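Local atomic coordinates of ribulose bisphosphate carboxylase (Pyrococcus horikoshii, PDB entry 2D69), a protein that probably catalyses the addition of carbon dioxide and water to ribulose 1,5-bisphosphate, giving two molecules of 3-phosphoglycerate. Residues E9-F14 / I52-T57; V28-E33 / K116-L121; E128-F133 / E338-V343; E201-L206 / Y223-T228. All blocks are in the same frame, centred on the assembly; numbering follows the deposited sequence.

Contact 1: E9-F14 / I52-T57; sequences EWYLDF and IGTWTT
Glu9 and Trp55 carry a largely buried contact far out on the N-terminal part of the chain, where the end of strand 7-9 meets strand 55-57. One backbone hydrogen bond joins them, from Glu9 N to Trp55 O (3.0 Å). The aliphatic start of Glu9 also lies over one face of the Trp55 indole. This is a CH-pi contact, with Glu9 CB 3.5 Å from the centroid of the Trp55 six-membered ring and 14° off its normal. CG of Glu9 stands opposite the backbone N (chi1 -178°), and a bend at chi2 brings OE2 to 3.8 Å from Ile52 CD1. A serine in place of Trp55 would probably leave Glu9 CB without its ring and open a gap between the two segments.

Residues 11-14 form a 3-10 turn that brings Phe14 back to the contact. The ring edge of Phe14 faces the other segment, with CZ 3.4 Å from Gly53 O and 3.7 Å from Ile52 CG1. The methyl CG2 of Thr54 packs on Tyr11 CD2 at 3.6 Å. Trp55 also packs on Pro161 of the second subunit, between Lys160, a predicted proton acceptor, and Lys162, predicted to bind substrate. Strands 7-9 and 55-57 make a small two-stranded antiparallel sheet, and Pro161 places it at a subunit interface, consistent with the Rubisco dimer, in which the N-terminal domain leans on the partner's barrel.

Contact 2: V28-E33 / K116-L121; sequences VEYYFE and KNLRLL. With SO4 (sulfate ion), chain G.
Tyr31 and Arg119 face each other as an antiparallel hydrogen-bonded pair. Tyr31 N bonds to Arg119 O and Arg119 N to Tyr31 O, each at 3.0 Å. Further backbone bonds run from Leu121 N to Glu29 O, from Glu33 N to Asn117 O and from Lys116 N to Glu33 O. Tyr30 with Leu120 and Phe32 with Leu118 are the non-hydrogen-bonded pairs between them.

Two side-chain bonds grip the Glu33 carboxylate. Asn117 ND2 donates to Glu33 OE1 over 2.8 Å. The acceptor lies in the Asn117 amide plane, but the donor comes from above the carboxylate plane, 60° out of it. Glu33 OE2 accepts Tyr31 OH at 2.5 Å on its anti lone pair. With both oxygens engaged, the carboxylate is probably held against rotation.

The two strands, 26-34 and 115-124, are neighbours in the mixed sheet of the Rubisco N-terminal domain. Helix 39-49 covers the face that bears Tyr30, Phe32 and Leu118, where Ile46 touches all three.

Apolar contacts fill this face. Leu118 CD1 comes to 3.7 Å from Tyr30 CD1. Leu120 CD2 reaches Val28 CG1 at 3.8 Å, and that same methyl of Val28 lies over one face of the Tyr30 ring. Tyr30 OH itself bonds to Val105 O.

On the face of Tyr31 and Arg119 sits a sulfate, probably from the crystallisation liquor. Its O2 lies over the Tyr31 ring, offset toward CD2. The extended Arg119 side chain brings NH1 to sulfate O3 in a weak hydrogen bond (3.4 Å).

Contact 3: E128-F133 / E338-V343; sequences EYLRHF and EHIRPV
Glu338 meets Leu130 through aliphatic carbons, with Glu338 CG 4.0 Å from Leu130 CD2. Its carboxylate turns elsewhere, and OE1 forms a salt bridge with Arg67 of the third subunit.

His339 makes the polar link. Its NE2 donates to Phe133 O over 2.9 Å, in the imidazole plane and close to the line of the carbonyl bond (C=O...N angle 166°). A second, weak bond goes from the same NE2 to Leu130 O at 3.4 Å. CG of His339 lies between its backbone N and carbonyl carbon (chi1 57°), a torsion that turns the ring edge toward the two carbonyls. Those carbonyls belong to the first and last residues of a type I beta turn, Leu130 to Phe133, that begins within helix 127-130. Leu130 O is shared, since it also accepts Phe133 N. CE1 of His339 completes the approach at 3.8 Å from Arg131 CA. A leucine in place of His339 would probably leave Phe133 O without this donor and the turn free to shift against residues 338-340.

Ile340 adds apolar packing. Its CG1 is 4.1 Å from Leu130 CD1 and also lies over one face of the His339 ring, toward its rim. CD1 rests 3.8 Å from Phe133 O.

Beyond Ile340 the chain leaves the contact. Val343 makes a backbone hydrogen bond with Leu333. The contact therefore joins helix 127-130 and its turn to the loop between helix 323-334 and strand 344-348, with Met304 of helix 295-305 against both Leu130 and Phe133.

Contact 4: E201-L206 / Y223-T228; sequences ERVRKL and YLINIT. With SO4 (sulfate ion), chain I.
Arg202 and Tyr223 meet because each has its first torsion trans to the backbone N (chi1 -167° and -175°), and Arg202 then bends at chi3 (81°). The bend sets NE beside the phenol. Arg202 NE donates to Tyr223 OH at 3.0 Å, with the oxygen in the guanidinium plane at its edge.

Asp187 ties the pair together. It forms a salt bridge with Arg202 NH2 and a hydrogen bond with Tyr223 OH, while Arg202 NH1 bonds to Thr192 O. Asp187 lies between Lys186, predicted to bind magnesium once carbamylated (not modified here), and Asp188, a predicted ligand.

Apolar contacts flank the polar group. Leu206 CB packs on Tyr223 CE2 at 3.9 Å, and Val203 CG1 on Ile225 CD1 at 4.0 Å. Ile225 CB lies over the centre of one face of the Tyr223 ring. Away from this interface, Lys205 NZ hydrogen-bonds sulfate O3 over 2.7 Å; the ion is probably from the crystallisation liquor.

The segments come from one beta-alpha-beta unit of the TIM barrel, strand 184-186, helix 199-217 and strand 222-224. Helix 199-217 packs outside the strands, with Leu206 on Leu185 of strand 184-186 and on Ala174 of helix 167-179.

The contacts run from the N-terminal domain to the barrel. Contacts 1 and 2 cross along the chain, their segments alternating, and their centres lie about 20 Å apart. Strand 115-124 of contact 2 leads directly into helix 127-130 of contact 3, with those centres about 25 Å apart. Contact 3 ties that helix to a barrel loop 205 residues on, and contact 4 is nested within this long span. Contacts 1 and 4 are about 52 Å apart between centres, on opposite sides of the chain's centre. Arg341 of contact 3 and Glu201 of contact 4 form a salt bridge across subunits, so the two contacts, about 30 Å apart within one chain, also join the assembly.

Contact 1: E9-F14 / I52-T57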
# COMPACT_ATOMS: atom_id res chain seq x y z
N GLU A 9 12.66 -29.85 -42.99
CA GLU A 9 12.99 -30.59 -41.79
C GLU A 9 11.98 -31.71 -41.74
O GLU A 9 10.81 -31.51 -42.06
CB GLU A 9 12.90 -29.67 -40.58
CG GLU A 9 13.27 -30.34 -39.27
CD GLU A 9 14.74 -30.67 -39.19
OE1 GLU A 9 15.16 -31.63 -39.86
OE2 GLU A 9 15.47 -29.96 -38.44
N TRP A 10 12.45 -32.92 -41.43
CA TRP A 10 11.60 -34.11 -41.50
C TRP A 10 11.83 -35.00 -40.28
O TRP A 10 12.84 -34.86 -39.58
CB TRP A 10 11.85 -34.87 -42.81
CG TRP A 10 13.21 -35.50 -42.92
CD1 TRP A 10 13.51 -36.83 -42.81
CD2 TRP A 10 14.48 -34.83 -43.14
NE1 TRP A 10 14.87 -37.04 -42.95
CE2 TRP A 10 15.49 -35.83 -43.16
CE3 TRP A 10 14.86 -33.50 -43.34
CZ2 TRP A 10 16.85 -35.54 -43.35
CZ3 TRP A 10 16.21 -33.20 -43.52
CH2 TRP A 10 17.19 -34.23 -43.53
N TYR A 11 10.90 -35.91 -40.02
CA TYR A 11 10.89 -36.66 -38.75
C TYR A 11 12.18 -37.47 -38.51
O TYR A 11 12.72 -37.46 -37.43
CB TYR A 11 9.63 -37.56 -38.65
CG TYR A 11 8.33 -36.79 -38.77
CD1 TYR A 11 7.42 -37.10 -39.78
CD2 TYR A 11 8.03 -35.73 -37.92
CE1 TYR A 11 6.20 -36.39 -39.91
CE2 TYR A 11 6.83 -35.01 -38.04
CZ TYR A 11 5.93 -35.34 -39.05
OH TYR A 11 4.73 -34.66 -39.21
N LEU A 12 12.70 -38.10 -39.54
CA LEU A 12 13.85 -38.99 -39.38
C LEU A 12 15.13 -38.19 -39.09
O LEU A 12 16.13 -38.74 -38.58
CB LEU A 12 14.03 -39.86 -40.62
CG LEU A 12 12.97 -40.91 -41.02
CD1 LEU A 12 13.32 -41.62 -42.33
CD2 LEU A 12 12.78 -41.93 -39.94
N ASP A 13 15.10 -36.88 -39.36
CA ASP A 13 16.26 -36.06 -39.07
C ASP A 13 16.46 -35.88 -37.56
O ASP A 13 17.54 -35.53 -37.10
CB ASP A 13 16.14 -34.70 -39.70
CG ASP A 13 17.47 -33.98 -39.76
OD1 ASP A 13 17.48 -32.75 -39.59
OD2 ASP A 13 18.56 -34.58 -39.97
N PHE A 14 15.39 -36.14 -36.82
CA PHE A 14 15.44 -36.13 -35.37
C PHE A 14 15.96 -37.45 -34.74
O PHE A 14 16.12 -37.54 -33.52
CB PHE A 14 14.06 -35.80 -34.85
CG PHE A 14 13.63 -34.39 -35.15
CD1 PHE A 14 13.76 -33.40 -34.20
CD2 PHE A 14 13.07 -34.07 -36.34
CE1 PHE A 14 13.33 -32.13 -34.46
CE2 PHE A 14 12.67 -32.80 -36.61
CZ PHE A 14 12.81 -31.83 -35.69
N ILE A 52 11.27 -28.61 -32.12
CA ILE A 52 11.10 -27.52 -33.08
C ILE A 52 10.07 -27.82 -34.16
O ILE A 52 9.74 -26.95 -34.97
CB ILE A 52 12.46 -27.16 -33.76
CG1 ILE A 52 13.06 -28.31 -34.57
CG2 ILE A 52 13.49 -26.72 -32.78
CD1 ILE A 52 14.10 -27.87 -35.56
N GLY A 53 9.64 -29.07 -34.26
CA GLY A 53 8.60 -29.41 -35.22
C GLY A 53 9.26 -29.65 -36.55
O GLY A 53 10.48 -29.60 -36.64
N THR A 54 8.46 -29.92 -37.56
CA THR A 54 8.94 -30.04 -38.95
C THR A 54 8.21 -29.03 -39.80
O THR A 54 7.18 -28.46 -39.40
CB THR A 54 8.70 -31.41 -39.59
OG1 THR A 54 7.31 -31.71 -39.54
CG2 THR A 54 9.35 -32.56 -38.83
N TRP A 55 8.75 -28.82 -40.99
CA TRP A 55 8.32 -27.71 -41.82
C TRP A 55 9.04 -27.70 -43.17
O TRP A 55 10.07 -28.33 -43.36
CB TRP A 55 8.62 -26.39 -41.11
CG TRP A 55 9.82 -26.49 -40.24
CD1 TRP A 55 9.86 -26.78 -38.87
CD2 TRP A 55 11.17 -26.31 -40.63
NE1 TRP A 55 11.16 -26.79 -38.43
CE2 TRP A 55 11.98 -26.52 -39.48
CE3 TRP A 55 11.79 -26.04 -41.83
CZ2 TRP A 55 13.36 -26.45 -39.53
CZ3 TRP A 55 13.13 -25.98 -41.87
CH2 TRP A 55 13.91 -26.16 -40.72
N THR A 56 8.44 -26.91 -44.04
CA THR A 56 8.91 -26.59 -45.38
C THR A 56 8.65 -25.09 -45.49
O THR A 56 7.51 -24.63 -45.34
CB THR A 56 8.04 -27.34 -46.33
OG1 THR A 56 8.27 -28.75 -46.13
CG2 THR A 56 8.39 -27.07 -47.78
N THR A 57 9.71 -24.32 -45.69
CA THR A 57 9.55 -22.88 -45.85
C THR A 57 10.73 -22.20 -46.52
O THR A 57 11.89 -22.54 -46.26
CB THR A 57 9.25 -22.21 -44.50
OG1 THR A 57 8.98 -20.82 -44.71
CG2 THR A 57 10.47 -22.24 -43.53
O HOH W 1 8.70 -31.46 -44.00

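Contact 2: V28-E33 / K116-L121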
# COMPACT_ATOMS: atom_id res chain seq x y z
N VAL A 28 14.21 -37.73 -21.96
CA VAL A 28 12.89 -38.25 -21.70
C VAL A 28 12.79 -39.66 -22.30
O VAL A 28 13.27 -39.90 -23.41
CB VAL A 28 11.80 -37.33 -22.28
CG1 VAL A 28 10.44 -37.91 -22.03
CG2 VAL A 28 11.94 -35.93 -21.72
N GLU A 29 12.21 -40.58 -21.54
CA GLU A 29 12.00 -41.93 -21.98
C GLU A 29 10.53 -42.12 -22.27
O GLU A 29 9.68 -41.83 -21.42
CB GLU A 29 12.50 -42.93 -20.94
CG GLU A 29 13.86 -42.60 -20.33
CD GLU A 29 14.40 -43.70 -19.43
OE1 GLU A 29 14.79 -43.39 -18.29
OE2 GLU A 29 14.43 -44.86 -19.87
N TYR A 30 10.23 -42.62 -23.47
CA TYR A 30 8.89 -42.92 -23.91
C TYR A 30 8.73 -44.39 -24.31
O TYR A 30 9.61 -45.01 -24.93
CB TYR A 30 8.53 -42.06 -25.14
CG TYR A 30 8.49 -40.55 -24.96
CD1 TYR A 30 7.33 -39.91 -24.49
CD2 TYR A 30 9.60 -39.75 -25.29
CE1 TYR A 30 7.28 -38.52 -24.31
CE2 TYR A 30 9.56 -38.35 -25.13
CZ TYR A 30 8.39 -37.74 -24.66
OH TYR A 30 8.32 -36.36 -24.53
N TYR A 31 7.57 -44.95 -23.98
CA TYR A 31 7.09 -46.18 -24.64
C TYR A 31 6.13 -45.79 -25.77
O TYR A 31 5.29 -44.92 -25.60
CB TYR A 31 6.33 -47.06 -23.63
CG TYR A 31 5.57 -48.21 -24.28
CD1 TYR A 31 4.23 -48.10 -24.59
CD2 TYR A 31 6.23 -49.36 -24.63
CE1 TYR A 31 3.53 -49.17 -25.24
CE2 TYR A 31 5.56 -50.44 -25.26
CZ TYR A 31 4.20 -50.33 -25.56
OH TYR A 31 3.53 -51.37 -26.20
N PHE A 32 6.16 -46.48 -26.90
CA PHE A 32 5.16 -46.17 -27.92
C PHE A 32 4.89 -47.35 -28.82
O PHE A 32 5.62 -48.31 -28.80
CB PHE A 32 5.59 -44.92 -28.76
CG PHE A 32 6.75 -45.18 -29.68
CD1 PHE A 32 8.04 -44.99 -29.24
CD2 PHE A 32 6.54 -45.63 -30.98
CE1 PHE A 32 9.12 -45.25 -30.09
CE2 PHE A 32 7.62 -45.90 -31.82
CZ PHE A 32 8.91 -45.70 -31.36
N GLU A 33 3.80 -47.27 -29.58
CA GLU A 33 3.46 -48.23 -30.62
C GLU A 33 3.14 -47.41 -31.89
O GLU A 33 2.29 -46.52 -31.82
CB GLU A 33 2.23 -49.07 -30.18
CG GLU A 33 2.41 -49.74 -28.80
CD GLU A 33 1.14 -50.37 -28.24
OE1 GLU A 33 0.07 -50.26 -28.91
OE2 GLU A 33 1.21 -50.95 -27.12
N LYS A 116 -0.11 -45.26 -32.06
CA LYS A 116 -1.26 -45.98 -31.52
C LYS A 116 -1.39 -45.63 -30.05
O LYS A 116 -2.49 -45.45 -29.54
CB LYS A 116 -1.10 -47.51 -31.71
CG LYS A 116 -2.40 -48.29 -31.84
CD LYS A 116 -2.30 -49.53 -32.75
CE LYS A 116 -3.44 -50.54 -32.41
NZ LYS A 116 -3.72 -51.58 -33.50
N ASN A 117 -0.25 -45.56 -29.37
CA ASN A 117 -0.21 -45.34 -27.94
C ASN A 117 1.12 -44.65 -27.59
O ASN A 117 2.12 -44.92 -28.23
CB ASN A 117 -0.25 -46.67 -27.20
CG ASN A 117 -1.65 -47.29 -27.15
OD1 ASN A 117 -2.59 -46.69 -26.62
ND2 ASN A 117 -1.81 -48.48 -27.75
N LEU A 118 1.15 -43.88 -26.51
CA LEU A 118 2.32 -43.12 -26.13
C LEU A 118 2.29 -42.92 -24.62
O LEU A 118 1.31 -42.43 -24.09
CB LEU A 118 2.39 -41.75 -26.84
CG LEU A 118 3.60 -40.90 -26.38
CD1 LEU A 118 4.92 -41.47 -26.84
CD2 LEU A 118 3.50 -39.46 -26.79
N ARG A 119 3.37 -43.32 -23.96
CA ARG A 119 3.47 -43.18 -22.51
C ARG A 119 4.77 -42.54 -22.18
O ARG A 119 5.80 -43.02 -22.62
CB ARG A 119 3.39 -44.56 -21.86
CG ARG A 119 2.95 -44.51 -20.41
CD ARG A 119 2.97 -45.88 -19.69
NE ARG A 119 2.23 -45.80 -18.44
CZ ARG A 119 2.32 -46.67 -17.43
NH1 ARG A 119 3.19 -47.67 -17.45
NH2 ARG A 119 1.57 -46.49 -16.35
N LEU A 120 4.76 -41.48 -21.38
CA LEU A 120 5.98 -40.90 -20.91
C LEU A 120 6.38 -41.67 -19.66
O LEU A 120 5.66 -41.64 -18.69
CB LEU A 120 5.74 -39.42 -20.65
CG LEU A 120 6.60 -38.43 -19.84
CD1 LEU A 120 7.81 -38.94 -19.15
CD2 LEU A 120 6.91 -37.22 -20.69
N LEU A 121 7.52 -42.33 -19.70
CA LEU A 121 7.95 -43.24 -18.64
C LEU A 121 8.75 -42.57 -17.54
O LEU A 121 8.57 -42.89 -16.37
CB LEU A 121 8.78 -44.37 -19.22
CG LEU A 121 8.12 -45.17 -20.29
CD1 LEU A 121 9.08 -46.29 -20.80
CD2 LEU A 121 6.79 -45.76 -19.77
S SO4 G . 5.11 -50.49 -20.53
O1 SO4 G . 3.87 -51.26 -20.51
O2 SO4 G . 5.59 -50.37 -21.90
O3 SO4 G . 4.87 -49.15 -19.99
O4 SO4 G . 6.12 -51.22 -19.77

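Contact 3: E128-F133 / E338-V343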
# COMPACT_ATOMS: atom_id res chain seq x y z
N GLU A 128 21.76 -28.23 -14.48
CA GLU A 128 21.49 -26.85 -14.76
C GLU A 128 19.99 -26.61 -14.97
O GLU A 128 19.57 -25.47 -14.91
CB GLU A 128 22.31 -26.32 -15.96
CG GLU A 128 23.79 -26.05 -15.65
CD GLU A 128 24.03 -25.00 -14.56
OE1 GLU A 128 24.79 -25.32 -13.61
OE2 GLU A 128 23.50 -23.85 -14.67
N TYR A 129 19.22 -27.67 -15.21
CA TYR A 129 17.75 -27.58 -15.13
C TYR A 129 17.26 -27.68 -13.67
O TYR A 129 16.47 -26.87 -13.18
CB TYR A 129 17.09 -28.68 -16.00
CG TYR A 129 15.65 -28.38 -16.25
CD1 TYR A 129 15.25 -27.58 -17.31
CD2 TYR A 129 14.68 -28.82 -15.36
CE1 TYR A 129 13.92 -27.24 -17.47
CE2 TYR A 129 13.34 -28.51 -15.52
CZ TYR A 129 12.95 -27.73 -16.54
OH TYR A 129 11.61 -27.41 -16.61
N LEU A 130 17.78 -28.67 -12.98
CA LEU A 130 17.28 -29.08 -11.68
C LEU A 130 17.60 -28.03 -10.64
O LEU A 130 16.85 -27.87 -9.64
CB LEU A 130 17.96 -30.41 -11.28
CG LEU A 130 17.47 -31.09 -10.00
CD1 LEU A 130 16.00 -31.29 -10.06
CD2 LEU A 130 18.18 -32.45 -9.77
N ARG A 131 18.69 -27.30 -10.84
CA ARG A 131 19.14 -26.33 -9.83
C ARG A 131 18.15 -25.14 -9.68
O ARG A 131 18.20 -24.41 -8.70
CB ARG A 131 20.56 -25.82 -10.14
CG ARG A 131 20.64 -24.87 -11.37
CD ARG A 131 22.05 -24.40 -11.70
NE ARG A 131 22.52 -23.50 -10.67
CZ ARG A 131 23.80 -23.27 -10.38
NH1 ARG A 131 24.76 -23.86 -11.07
NH2 ARG A 131 24.11 -22.41 -9.41
N HIS A 132 17.25 -24.96 -10.65
CA HIS A 132 16.22 -23.93 -10.56
C HIS A 132 14.91 -24.44 -9.93
O HIS A 132 13.86 -23.79 -10.09
CB HIS A 132 15.98 -23.35 -11.96
CG HIS A 132 17.25 -22.89 -12.60
ND1 HIS A 132 18.12 -22.01 -11.98
CD2 HIS A 132 17.83 -23.23 -13.77
CE1 HIS A 132 19.16 -21.81 -12.77
NE2 HIS A 132 19.02 -22.54 -13.85
N PHE A 133 14.99 -25.60 -9.25
CA PHE A 133 13.94 -26.12 -8.41
C PHE A 133 14.50 -26.29 -6.99
O PHE A 133 15.65 -26.68 -6.80
CB PHE A 133 13.41 -27.40 -8.93
CG PHE A 133 12.69 -27.23 -10.26
CD1 PHE A 133 13.39 -27.18 -11.41
CD2 PHE A 133 11.35 -26.96 -10.30
CE1 PHE A 133 12.74 -26.95 -12.62
CE2 PHE A 133 10.69 -26.75 -11.51
CZ PHE A 133 11.40 -26.75 -12.65
N GLU A 338 20.72 -34.84 -5.65
CA GLU A 338 21.34 -33.55 -5.46
C GLU A 338 20.81 -32.84 -4.21
O GLU A 338 20.76 -33.45 -3.16
CB GLU A 338 21.18 -32.69 -6.72
CG GLU A 338 21.65 -33.34 -8.04
CD GLU A 338 23.16 -33.44 -8.22
OE1 GLU A 338 23.89 -33.04 -7.34
OE2 GLU A 338 23.62 -33.93 -9.25
N HIS A 339 20.42 -31.58 -4.34
CA HIS A 339 19.86 -30.76 -3.23
C HIS A 339 18.35 -31.02 -2.92
O HIS A 339 17.81 -30.44 -1.95
CB HIS A 339 20.01 -29.26 -3.55
CG HIS A 339 19.35 -28.88 -4.84
ND1 HIS A 339 19.83 -29.29 -6.05
CD2 HIS A 339 18.19 -28.22 -5.10
CE1 HIS A 339 19.03 -28.88 -7.02
NE2 HIS A 339 18.03 -28.22 -6.48
N ILE A 340 17.68 -31.83 -3.74
CA ILE A 340 16.26 -32.11 -3.55
C ILE A 340 16.04 -33.05 -2.36
O ILE A 340 16.46 -34.20 -2.36
CB ILE A 340 15.66 -32.68 -4.77
CG1 ILE A 340 15.95 -31.79 -6.00
CG2 ILE A 340 14.20 -32.92 -4.59
CD1 ILE A 340 15.35 -30.42 -5.99
N ARG A 341 15.38 -32.56 -1.34
CA ARG A 341 15.15 -33.37 -0.12
C ARG A 341 14.25 -34.57 -0.42
O ARG A 341 13.44 -34.54 -1.42
CB ARG A 341 14.54 -32.47 0.95
CG ARG A 341 15.55 -31.62 1.74
CD ARG A 341 14.83 -30.57 2.61
NE ARG A 341 15.68 -29.54 3.16
CZ ARG A 341 16.07 -28.40 2.56
NH1 ARG A 341 15.66 -28.05 1.34
NH2 ARG A 341 16.86 -27.59 3.21
N PRO A 342 14.40 -35.66 0.33
CA PRO A 342 13.50 -36.82 0.11
C PRO A 342 12.06 -36.55 0.59
O PRO A 342 11.83 -35.77 1.50
CB PRO A 342 14.17 -37.95 0.92
CG PRO A 342 14.94 -37.24 2.04
CD PRO A 342 15.36 -35.89 1.42
N VAL A 343 11.12 -37.21 -0.05
CA VAL A 343 9.67 -37.10 0.11
C VAL A 343 9.10 -38.36 0.72
O VAL A 343 9.42 -39.49 0.29
CB VAL A 343 9.03 -36.90 -1.29
CG1 VAL A 343 7.49 -37.01 -1.26
CG2 VAL A 343 9.53 -35.57 -1.93

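Contact 4: E201-L206 / Y223-T228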
# COMPACT_ATOMS: atom_id res chain seq x y z
N GLU A 201 -14.06 -21.46 9.45
CA GLU A 201 -14.66 -21.94 10.71
C GLU A 201 -14.02 -23.26 11.12
O GLU A 201 -13.70 -23.46 12.27
CB GLU A 201 -16.17 -22.07 10.56
CG GLU A 201 -16.88 -20.73 10.35
CD GLU A 201 -18.39 -20.86 10.10
OE1 GLU A 201 -18.95 -19.85 9.55
OE2 GLU A 201 -19.01 -21.93 10.45
N ARG A 202 -13.77 -24.14 10.16
CA ARG A 202 -13.07 -25.38 10.44
C ARG A 202 -11.64 -25.13 10.97
O ARG A 202 -11.27 -25.69 12.01
CB ARG A 202 -13.00 -26.25 9.20
CG ARG A 202 -12.57 -27.67 9.51
CD ARG A 202 -12.92 -28.61 8.41
NE ARG A 202 -11.99 -28.60 7.28
CZ ARG A 202 -12.30 -28.17 6.06
NH1 ARG A 202 -13.47 -27.59 5.83
NH2 ARG A 202 -11.45 -28.36 5.08
N VAL A 203 -10.87 -24.24 10.33
CA VAL A 203 -9.53 -23.95 10.87
C VAL A 203 -9.55 -23.40 12.27
O VAL A 203 -8.77 -23.83 13.13
CB VAL A 203 -8.57 -23.06 9.99
CG1 VAL A 203 -8.84 -23.18 8.53
CG2 VAL A 203 -8.55 -21.63 10.39
N ARG A 204 -10.40 -22.43 12.54
CA ARG A 204 -10.47 -21.91 13.92
C ARG A 204 -10.74 -23.00 14.91
O ARG A 204 -10.09 -23.08 15.98
CB ARG A 204 -11.53 -20.85 14.03
CG ARG A 204 -11.19 -19.59 13.25
CD ARG A 204 -12.33 -18.61 13.28
NE ARG A 204 -12.22 -17.52 12.35
CZ ARG A 204 -13.24 -17.04 11.62
NH1 ARG A 204 -14.46 -17.61 11.61
NH2 ARG A 204 -12.99 -16.01 10.83
N LYS A 205 -11.71 -23.86 14.61
CA LYS A 205 -12.06 -24.88 15.61
C LYS A 205 -11.04 -25.99 15.74
O LYS A 205 -10.65 -26.34 16.84
CB LYS A 205 -13.45 -25.47 15.32
CG LYS A 205 -13.98 -26.52 16.29
CD LYS A 205 -14.20 -25.97 17.69
CE LYS A 205 -14.76 -27.06 18.59
NZ LYS A 205 -15.07 -26.54 20.00
N LEU A 206 -10.60 -26.56 14.63
CA LEU A 206 -9.84 -27.81 14.69
C LEU A 206 -8.45 -27.64 15.26
O LEU A 206 -7.92 -28.56 15.89
CB LEU A 206 -9.76 -28.45 13.32
CG LEU A 206 -10.88 -29.42 12.96
CD1 LEU A 206 -10.69 -30.69 13.71
CD2 LEU A 206 -12.27 -28.78 13.25
N TYR A 223 -2.56 -31.76 10.86
CA TYR A 223 -3.81 -31.75 10.12
C TYR A 223 -3.51 -31.47 8.65
O TYR A 223 -3.12 -30.37 8.30
CB TYR A 223 -4.73 -30.65 10.70
CG TYR A 223 -6.13 -30.59 10.11
CD1 TYR A 223 -6.61 -31.59 9.28
CD2 TYR A 223 -6.97 -29.54 10.38
CE1 TYR A 223 -7.85 -31.51 8.73
CE2 TYR A 223 -8.25 -29.47 9.85
CZ TYR A 223 -8.67 -30.43 9.03
OH TYR A 223 -9.93 -30.36 8.49
N LEU A 224 -3.74 -32.47 7.82
CA LEU A 224 -3.59 -32.38 6.41
C LEU A 224 -4.88 -31.83 5.89
O LEU A 224 -5.73 -32.55 5.35
CB LEU A 224 -3.29 -33.75 5.81
CG LEU A 224 -2.15 -34.49 6.51
CD1 LEU A 224 -2.03 -35.89 5.97
CD2 LEU A 224 -0.82 -33.79 6.42
N ILE A 225 -5.01 -30.53 6.03
CA ILE A 225 -6.23 -29.80 5.73
C ILE A 225 -6.28 -29.45 4.28
O ILE A 225 -5.32 -28.91 3.74
CB ILE A 225 -6.32 -28.56 6.66
CG1 ILE A 225 -7.66 -27.84 6.45
CG2 ILE A 225 -5.15 -27.59 6.47
CD1 ILE A 225 -8.04 -27.01 7.62
N ASN A 226 -7.41 -29.77 3.64
CA ASN A 226 -7.58 -29.60 2.19
C ASN A 226 -7.87 -28.15 1.77
O ASN A 226 -8.95 -27.65 1.95
CB ASN A 226 -8.70 -30.49 1.76
CG ASN A 226 -8.80 -30.65 0.28
OD1 ASN A 226 -9.61 -31.46 -0.21
ND2 ASN A 226 -7.95 -29.98 -0.44
N ILE A 227 -6.87 -27.48 1.21
CA ILE A 227 -6.95 -26.08 0.74
C ILE A 227 -7.24 -26.01 -0.76
O ILE A 227 -7.28 -24.94 -1.34
CB ILE A 227 -5.67 -25.32 1.01
CG1 ILE A 227 -4.49 -25.86 0.22
CG2 ILE A 227 -5.25 -25.40 2.55
CD1 ILE A 227 -3.32 -24.84 0.14
N THR A 228 -7.42 -27.15 -1.39
CA THR A 228 -7.66 -27.21 -2.83
C THR A 228 -8.83 -26.27 -3.21
O THR A 228 -9.85 -26.20 -2.51
CB THR A 228 -8.01 -28.62 -3.22
OG1 THR A 228 -6.98 -29.52 -2.85
CG2 THR A 228 -8.14 -28.78 -4.73
S SO4 I . -11.67 -27.68 22.10
O1 SO4 I . -11.90 -27.42 23.52
O2 SO4 I . -11.51 -29.12 21.89
O3 SO4 I . -12.80 -27.16 21.33
O4 SO4 I . -10.46 -26.99 21.69